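Local coordinates for protein propionate kinase (Francisella tularensis subsp. tularensis, PDB 3KHY) that probably catalyses the reversible transfer of phosphate from ATP to acetate or propionate, forming the acyl phosphate, with magnesium as the metal cofactor, at residues Q91-S96 with E105-C110; S96-A101 with P136-F141. All coordinates share one frame; numbering follows the deposited sequence.

Interaction 1. Residues Q91-S96 with E105-C110; sequences QYFSKS and EKIKAC
Ala109, whose methyl group lies 3.7 Å from the hydroxyl OH of Tyr92, has its backbone N shared by two carbonyls of its own helix, Glu105 O at 3.0 Å and, in a weak bond, Lys106 O. This forked arrangement belongs to helix 101-109 of an acetokinase-family domain of the actin-like ATPase type, where the loop following strand 79-86 is laid against the helix by two neighbouring aromatic side chains. It illustrates how two aromatic rings and the side chains they meet can lay a loop on a helix with no hydrogen bond between the segments. Lys106 is the centre of the contact. Its aliphatic chain, extended beyond CG, fills the notch between the two rings, CB lying over one face of Tyr92 while the same CB comes to 3.4 Å from Phe93 CZ. Further along, Lys106 CG approaches Tyr92 CD1 at 4.0 Å, and Lys106 CD meets Phe93 CZ on the other flank of the notch. Tyr92 is exposed and meets Lys106, Ala109 and Cys110, whereas the buried Phe93 brings its ring end to Lys106 and Ile107. That isoleucine, which also packs on Ile122 of helix 118-131, brings CG1 to 3.9 Å from Phe93 CE2, and its backbone N stands at the edge of the phenylalanine ring, in its plane. The environment is thus graded: lysine methylenes and an alanine methyl at the surface, phenylalanine and isoleucine beneath. Cys110 closes the contact with a sulfur-aromatic interaction at the edge of Tyr92, its sulfur 74° off the ring normal. The nearest ring atom to Cys110 SG is Tyr92 CD2, at 3.6 Å.

Interaction 2. Residues S96-A101 with P136-F141; sequences SVLINA and PQVAVF
Val97 and Ala139 form an antiparallel hydrogen-bonded pair, Val97 N to Ala139 O at 3.2 Å and Ala139 N to Val97 O at 2.9 Å, which attaches the short edge strand 97-98 to strand 137-141 of the large mixed sheet. The shapes on the two faces differ. On the face of Ala139, the small methyl is a low point between two bulkier neighbours: Ile99 extends CD1 to 3.8 Å from Ala139 CB, while Val97 leans past it toward Phe141. There Val97 CG2, set between its own backbone N and carbonyl carbon, touches the ring edge in plane, 3.9 Å from Phe141 CE2. The other face carries Leu98 and Val138, a non-hydrogen-bonded pair whose branches meet at Leu98 CD2 and Val138 CG2, 3.8 Å apart. Ser96 fits beside Val138 and Val140, its OG against Val140 CG2 at 3.5 Å. A further backbone bond runs from Ile99 N to Gln137 O, a short 2.7 Å with the donor tilted 34° out of the carbonyl plane; beyond it the chain continues into helix 101-109. Ser96 OG also pairs with Glu379 OE1 of helix 372-382 and accepts a hydrogen bond from a water that itself accepts one from Phe141 N. The three backbone bonds, with Glu379 and the water at Ser96 OG, thus give this largely apolar contact its polar links.

From strand 79-86 the chain enters the loop 91-96, passes through strand 97-98 and turns into helix 101-109. Interaction 1 closes this short excursion, with eight residues between its segments. Interaction 2 spans a longer loop of 34 residues, through helices 101-109 and 118-131, before strand 137-141 returns beside strand 97-98. The two contacts cross, because 105-110 lies between 96-101 and 136-141 in sequence, and they share Ser96. They also touch in space: Phe93 stacks on Phe141, with Phe93 CD2 and Phe141 CZ 3.4 Å apart, and Ile107 packs against Ile99. Loop, helix and sheet edge thus share packing through Phe93, Phe141, Ile107 and Ile99.

Interaction 1. Residues Q91-S96 with E105-C110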
ATOM      1  N   GLN A  91      10.492  -0.671 -18.481  1.00 21.38           N
ATOM      2  CA  GLN A  91      11.819  -1.142 -18.098  1.00 28.25           C
ATOM      3  C   GLN A  91      12.856  -0.881 -19.182  1.00 29.41           C
ATOM      4  O   GLN A  91      14.027  -1.199 -19.009  1.00 31.32           O
ATOM      5  CB  GLN A  91      11.787  -2.628 -17.737  1.00 35.95           C
ATOM      6  CG  GLN A  91      11.085  -2.911 -16.420  1.00 35.21           C
ATOM      7  CD  GLN A  91      11.320  -4.326 -15.938  1.00 41.72           C
ATOM      8  OE1 GLN A  91      10.574  -5.244 -16.287  1.00 46.14           O
ATOM      9  NE2 GLN A  91      12.364  -4.513 -15.135  1.00 36.08           N
ATOM     10  N   TYR A  92      12.424  -0.282 -20.286  1.00 29.01           N
ATOM     11  CA  TYR A  92      13.318   0.031 -21.392  1.00 31.48           C
ATOM     12  C   TYR A  92      14.293   1.159 -21.084  1.00 32.63           C
ATOM     13  O   TYR A  92      15.422   1.153 -21.566  1.00 34.51           O
ATOM     14  CB  TYR A  92      12.521   0.437 -22.630  1.00 33.15           C
ATOM     15  CG  TYR A  92      11.711  -0.668 -23.254  1.00 42.31           C
ATOM     16  CD1 TYR A  92      12.322  -1.650 -24.027  1.00 49.04           C
ATOM     17  CD2 TYR A  92      10.333  -0.714 -23.100  1.00 43.30           C
ATOM     18  CE1 TYR A  92      11.580  -2.661 -24.616  1.00 51.80           C
ATOM     19  CE2 TYR A  92       9.585  -1.719 -23.681  1.00 49.84           C
ATOM     20  CZ  TYR A  92      10.214  -2.691 -24.439  1.00 53.60           C
ATOM     21  OH  TYR A  92       9.473  -3.692 -25.020  1.00 56.14           O
ATOM     22  N   PHE A  93      13.852   2.153 -20.317  1.00 27.82           N
ATOM     23  CA  PHE A  93      14.656   3.359 -20.163  1.00 21.70           C
ATOM     24  C   PHE A  93      15.005   3.672 -18.719  1.00 26.60           C
ATOM     25  O   PHE A  93      14.121   3.943 -17.903  1.00 20.84           O
ATOM     26  CB  PHE A  93      13.946   4.554 -20.785  1.00 17.92           C
ATOM     27  CG  PHE A  93      13.702   4.413 -22.264  1.00 25.77           C
ATOM     28  CD1 PHE A  93      14.735   4.582 -23.166  1.00 26.08           C
ATOM     29  CD2 PHE A  93      12.439   4.123 -22.751  1.00 26.43           C
ATOM     30  CE1 PHE A  93      14.517   4.460 -24.534  1.00 30.78           C
ATOM     31  CE2 PHE A  93      12.215   4.005 -24.123  1.00 25.35           C
ATOM     32  CZ  PHE A  93      13.257   4.177 -25.006  1.00 28.31           C
ATOM     33  N   SER A  94      16.301   3.648 -18.420  1.00 24.49           N
ATOM     34  CA  SER A  94      16.794   3.982 -17.090  1.00 23.05           C
ATOM     35  C   SER A  94      17.524   5.318 -17.126  1.00 26.67           C
ATOM     36  O   SER A  94      18.109   5.741 -16.130  1.00 27.26           O
ATOM     37  CB  SER A  94      17.738   2.886 -16.596  1.00 25.68           C
ATOM     38  OG  SER A  94      18.860   2.796 -17.455  1.00 33.92           O
ATOM     39  N   LYS A  95      17.495   5.975 -18.282  1.00 20.16           N
ATOM     40  CA  LYS A  95      18.097   7.290 -18.434  1.00 22.50           C
ATOM     41  C   LYS A  95      17.524   7.953 -19.675  1.00 24.62           C
ATOM     42  O   LYS A  95      16.824   7.313 -20.458  1.00 23.74           O
ATOM     43  CB  LYS A  95      19.611   7.153 -18.587  1.00 30.39           C
ATOM     44  CG  LYS A  95      19.999   6.266 -19.750  1.00 37.04           C
ATOM     45  CD  LYS A  95      21.505   6.127 -19.905  1.00 44.65           C
ATOM     46  CE  LYS A  95      21.832   5.162 -21.032  1.00 47.73           C
ATOM     47  NZ  LYS A  95      23.284   4.838 -21.100  1.00 57.62           N
ATOM     48  N   SER A  96      17.820   9.235 -19.856  1.00 23.08           N
ATOM     49  CA  SER A  96      17.338   9.972 -21.016  1.00 27.11           C
ATOM     50  C   SER A  96      18.038   9.469 -22.276  1.00 27.48           C
ATOM     51  O   SER A  96      19.137   8.930 -22.196  1.00 27.51           O
ATOM     52  CB  SER A  96      17.575  11.470 -20.817  1.00 24.66           C
ATOM     53  OG  SER A  96      16.922  11.915 -19.624  1.00 25.00           O
ATOM     54  N   GLU A 105      10.699   3.226 -31.232  1.00 42.19           N
ATOM     55  CA  GLU A 105      10.060   1.914 -31.172  1.00 45.48           C
ATOM     56  C   GLU A 105       9.803   1.518 -29.721  1.00 37.07           C
ATOM     57  O   GLU A 105       8.717   1.048 -29.376  1.00 36.76           O
ATOM     58  CB  GLU A 105      10.918   0.843 -31.861  1.00 54.44           C
ATOM     59  CG  GLU A 105      10.995   0.973 -33.375  1.00 67.14           C
ATOM     60  CD  GLU A 105      11.846  -0.114 -34.026  1.00 77.27           C
ATOM     61  OE1 GLU A 105      12.179  -1.109 -33.340  1.00 75.22           O
ATOM     62  OE2 GLU A 105      12.177   0.029 -35.225  1.00 80.29           O
ATOM     63  N   LYS A 106      10.811   1.710 -28.878  1.00 33.67           N
ATOM     64  CA  LYS A 106      10.705   1.371 -27.462  1.00 35.02           C
ATOM     65  C   LYS A 106       9.637   2.193 -26.749  1.00 33.44           C
ATOM     66  O   LYS A 106       8.834   1.658 -25.981  1.00 35.61           O
ATOM     67  CB  LYS A 106      12.054   1.555 -26.771  1.00 38.58           C
ATOM     68  CG  LYS A 106      13.129   0.589 -27.227  1.00 42.07           C
ATOM     69  CD  LYS A 106      14.416   0.866 -26.475  1.00 46.15           C
ATOM     70  CE  LYS A 106      15.551  -0.008 -26.966  1.00 56.34           C
ATOM     71  NZ  LYS A 106      16.819   0.381 -26.292  1.00 60.13           N
ATOM     72  N   ILE A 107       9.635   3.502 -26.988  1.00 31.50           N
ATOM     73  CA  ILE A 107       8.599   4.363 -26.432  1.00 26.98           C
ATOM     74  C   ILE A 107       7.217   3.867 -26.847  1.00 39.65           C
ATOM     75  O   ILE A 107       6.287   3.828 -26.039  1.00 32.16           O
ATOM     76  CB  ILE A 107       8.768   5.824 -26.893  1.00 29.72           C
ATOM     77  CG1 ILE A 107      10.049   6.408 -26.301  1.00 24.43           C
ATOM     78  CG2 ILE A 107       7.563   6.655 -26.462  1.00 30.02           C
ATOM     79  CD1 ILE A 107      10.366   7.801 -26.793  1.00 26.39           C
ATOM     80  N   LYS A 108       7.086   3.474 -28.110  1.00 28.20           N
ATOM     81  CA  LYS A 108       5.813   2.984 -28.614  1.00 33.83           C
ATOM     82  C   LYS A 108       5.385   1.709 -27.877  1.00 34.20           C
ATOM     83  O   LYS A 108       4.200   1.468 -27.679  1.00 33.07           O
ATOM     84  CB  LYS A 108       5.905   2.734 -30.122  1.00 45.88           C
ATOM     85  CG  LYS A 108       4.702   2.019 -30.722  1.00 58.81           C
ATOM     86  CD  LYS A 108       4.844   1.836 -32.233  1.00 71.46           C
ATOM     87  CE  LYS A 108       4.492   3.107 -33.008  1.00 79.55           C
ATOM     88  NZ  LYS A 108       5.415   4.257 -32.757  1.00 79.66           N
ATOM     89  N   ALA A 109       6.353   0.898 -27.466  1.00 34.54           N
ATOM     90  CA  ALA A 109       6.043  -0.353 -26.777  1.00 33.13           C
ATOM     91  C   ALA A 109       5.536  -0.104 -25.357  1.00 30.19           C
ATOM     92  O   ALA A 109       4.985  -1.006 -24.723  1.00 32.17           O
ATOM     93  CB  ALA A 109       7.248  -1.278 -26.767  1.00 33.21           C
ATOM     94  N   CYS A 110       5.699   1.130 -24.878  1.00 30.24           N
ATOM     95  CA  CYS A 110       5.280   1.509 -23.526  1.00 27.91           C
ATOM     96  C   CYS A 110       3.872   2.110 -23.513  1.00 34.17           C
ATOM     97  O   CYS A 110       3.379   2.529 -22.468  1.00 28.06           O
ATOM     98  CB  CYS A 110       6.266   2.520 -22.927  1.00 24.85           C
ATOM     99  SG  CYS A 110       7.913   1.856 -22.570  1.00 31.03           S
TER

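Interaction 2. Residues S96-A101 with P136-F141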
ATOM      1  N   SER A  96      17.820   9.235 -19.856  1.00 23.08           N
ATOM      2  CA  SER A  96      17.338   9.972 -21.016  1.00 27.11           C
ATOM      3  C   SER A  96      18.038   9.469 -22.276  1.00 27.48           C
ATOM      4  O   SER A  96      19.137   8.930 -22.196  1.00 27.51           O
ATOM      5  CB  SER A  96      17.575  11.470 -20.817  1.00 24.66           C
ATOM      6  OG  SER A  96      16.922  11.915 -19.624  1.00 25.00           O
ATOM      7  N   VAL A  97      17.401   9.633 -23.432  1.00 23.29           N
ATOM      8  CA  VAL A  97      17.953   9.113 -24.684  1.00 27.67           C
ATOM      9  C   VAL A  97      17.634  10.014 -25.863  1.00 33.23           C
ATOM     10  O   VAL A  97      16.566  10.631 -25.929  1.00 27.29           O
ATOM     11  CB  VAL A  97      17.395   7.711 -25.033  1.00 35.19           C
ATOM     12  CG1 VAL A  97      17.793   6.694 -23.984  1.00 35.35           C
ATOM     13  CG2 VAL A  97      15.873   7.772 -25.200  1.00 30.10           C
ATOM     14  N   LEU A  98      18.571  10.088 -26.800  1.00 30.08           N
ATOM     15  CA  LEU A  98      18.319  10.775 -28.056  1.00 35.21           C
ATOM     16  C   LEU A  98      17.194  10.066 -28.787  1.00 36.09           C
ATOM     17  O   LEU A  98      17.100   8.843 -28.755  1.00 35.42           O
ATOM     18  CB  LEU A  98      19.575  10.789 -28.920  1.00 37.98           C
ATOM     19  CG  LEU A  98      20.678  11.725 -28.427  1.00 44.18           C
ATOM     20  CD1 LEU A  98      22.047  11.231 -28.886  1.00 53.82           C
ATOM     21  CD2 LEU A  98      20.412  13.154 -28.902  1.00 43.13           C
ATOM     22  N   ILE A  99      16.337  10.842 -29.435  1.00 32.87           N
ATOM     23  CA  ILE A  99      15.234  10.298 -30.207  1.00 35.11           C
ATOM     24  C   ILE A  99      15.727   9.792 -31.550  1.00 37.96           C
ATOM     25  O   ILE A  99      16.285  10.553 -32.333  1.00 38.52           O
ATOM     26  CB  ILE A  99      14.168  11.372 -30.503  1.00 38.17           C
ATOM     27  CG1 ILE A  99      13.386  11.715 -29.236  1.00 39.81           C
ATOM     28  CG2 ILE A  99      13.227  10.891 -31.603  1.00 42.04           C
ATOM     29  CD1 ILE A  99      12.596  10.559 -28.694  1.00 43.87           C
ATOM     30  N   ASN A 100      15.513   8.508 -31.813  1.00 38.80           N
ATOM     31  CA  ASN A 100      15.741   7.943 -33.135  1.00 47.68           C
ATOM     32  C   ASN A 100      14.757   6.808 -33.361  1.00 45.80           C
ATOM     33  O   ASN A 100      13.956   6.498 -32.482  1.00 40.94           O
ATOM     34  CB  ASN A 100      17.180   7.450 -33.272  1.00 49.28           C
ATOM     35  CG  ASN A 100      17.611   6.608 -32.098  1.00 50.84           C
ATOM     36  OD1 ASN A 100      17.081   5.521 -31.875  1.00 47.54           O
ATOM     37  ND2 ASN A 100      18.569   7.112 -31.328  1.00 51.43           N
ATOM     38  N   ALA A 101      14.810   6.189 -34.533  1.00 42.38           N
ATOM     39  CA  ALA A 101      13.898   5.096 -34.848  1.00 48.69           C
ATOM     40  C   ALA A 101      13.896   4.029 -33.751  1.00 47.38           C
ATOM     41  O   ALA A 101      12.842   3.516 -33.373  1.00 43.36           O
ATOM     42  CB  ALA A 101      14.252   4.480 -36.186  1.00 53.42           C
ATOM     43  N   PRO A 136      18.348  18.104 -32.827  1.00 45.10           N
ATOM     44  CA  PRO A 136      18.349  16.817 -32.129  1.00 43.33           C
ATOM     45  C   PRO A 136      17.237  16.843 -31.081  1.00 39.43           C
ATOM     46  O   PRO A 136      16.887  17.919 -30.587  1.00 33.76           O
ATOM     47  CB  PRO A 136      19.716  16.788 -31.435  1.00 45.07           C
ATOM     48  CG  PRO A 136      20.496  17.930 -32.003  1.00 50.13           C
ATOM     49  CD  PRO A 136      19.504  18.934 -32.458  1.00 48.27           C
ATOM     50  N   GLN A 137      16.681  15.680 -30.761  1.00 36.50           N
ATOM     51  CA  GLN A 137      15.609  15.590 -29.780  1.00 32.43           C
ATOM     52  C   GLN A 137      15.937  14.539 -28.726  1.00 30.03           C
ATOM     53  O   GLN A 137      16.560  13.515 -29.021  1.00 32.98           O
ATOM     54  CB  GLN A 137      14.277  15.280 -30.464  1.00 36.32           C
ATOM     55  CG  GLN A 137      13.967  16.205 -31.630  1.00 40.29           C
ATOM     56  CD  GLN A 137      12.535  16.089 -32.105  1.00 45.07           C
ATOM     57  OE1 GLN A 137      12.281  15.821 -33.276  1.00 60.59           O
ATOM     58  NE2 GLN A 137      11.592  16.295 -31.203  1.00 37.74           N
ATOM     59  N   VAL A 138      15.519  14.805 -27.494  1.00 28.64           N
ATOM     60  CA  VAL A 138      15.789  13.916 -26.369  1.00 25.82           C
ATOM     61  C   VAL A 138      14.499  13.628 -25.600  1.00 25.64           C
ATOM     62  O   VAL A 138      13.664  14.519 -25.425  1.00 26.17           O
ATOM     63  CB  VAL A 138      16.836  14.536 -25.415  1.00 27.75           C
ATOM     64  CG1 VAL A 138      16.849  13.815 -24.064  1.00 25.02           C
ATOM     65  CG2 VAL A 138      18.221  14.510 -26.055  1.00 27.36           C
ATOM     66  N   ALA A 139      14.337  12.376 -25.165  1.00 27.93           N
ATOM     67  CA  ALA A 139      13.205  11.980 -24.326  1.00 23.62           C
ATOM     68  C   ALA A 139      13.668  11.791 -22.874  1.00 23.02           C
ATOM     69  O   ALA A 139      14.677  11.126 -22.620  1.00 22.73           O
ATOM     70  CB  ALA A 139      12.588  10.704 -24.848  1.00 24.96           C
ATOM     71  N   VAL A 140      12.937  12.394 -21.939  1.00 22.13           N
ATOM     72  CA  VAL A 140      13.248  12.307 -20.517  1.00 19.90           C
ATOM     73  C   VAL A 140      12.034  11.710 -19.803  1.00 16.81           C
ATOM     74  O   VAL A 140      10.949  12.304 -19.815  1.00 19.62           O
ATOM     75  CB  VAL A 140      13.549  13.700 -19.939  1.00 20.71           C
ATOM     76  CG1 VAL A 140      13.900  13.606 -18.455  1.00 23.80           C
ATOM     77  CG2 VAL A 140      14.679  14.386 -20.729  1.00 24.10           C
ATOM     78  N   PHE A 141      12.223  10.552 -19.177  1.00 18.19           N
ATOM     79  CA  PHE A 141      11.113   9.737 -18.674  1.00 14.68           C
ATOM     80  C   PHE A 141      10.860   9.927 -17.177  1.00 17.93           C
ATOM     81  O   PHE A 141      11.800   9.883 -16.384  1.00 17.52           O
ATOM     82  CB  PHE A 141      11.396   8.256 -18.954  1.00 17.37           C
ATOM     83  CG  PHE A 141      11.778   7.975 -20.378  1.00 21.96           C
ATOM     84  CD1 PHE A 141      10.809   7.665 -21.319  1.00 22.68           C
ATOM     85  CD2 PHE A 141      13.104   8.052 -20.781  1.00 20.86           C
ATOM     86  CE1 PHE A 141      11.158   7.422 -22.649  1.00 22.03           C
ATOM     87  CE2 PHE A 141      13.462   7.812 -22.101  1.00 21.13           C
ATOM     88  CZ  PHE A 141      12.486   7.495 -23.036  1.00 22.00           C
TER
HETATM   89  O   HOH W   1      15.001  10.024 -18.357  1.00 17.47           O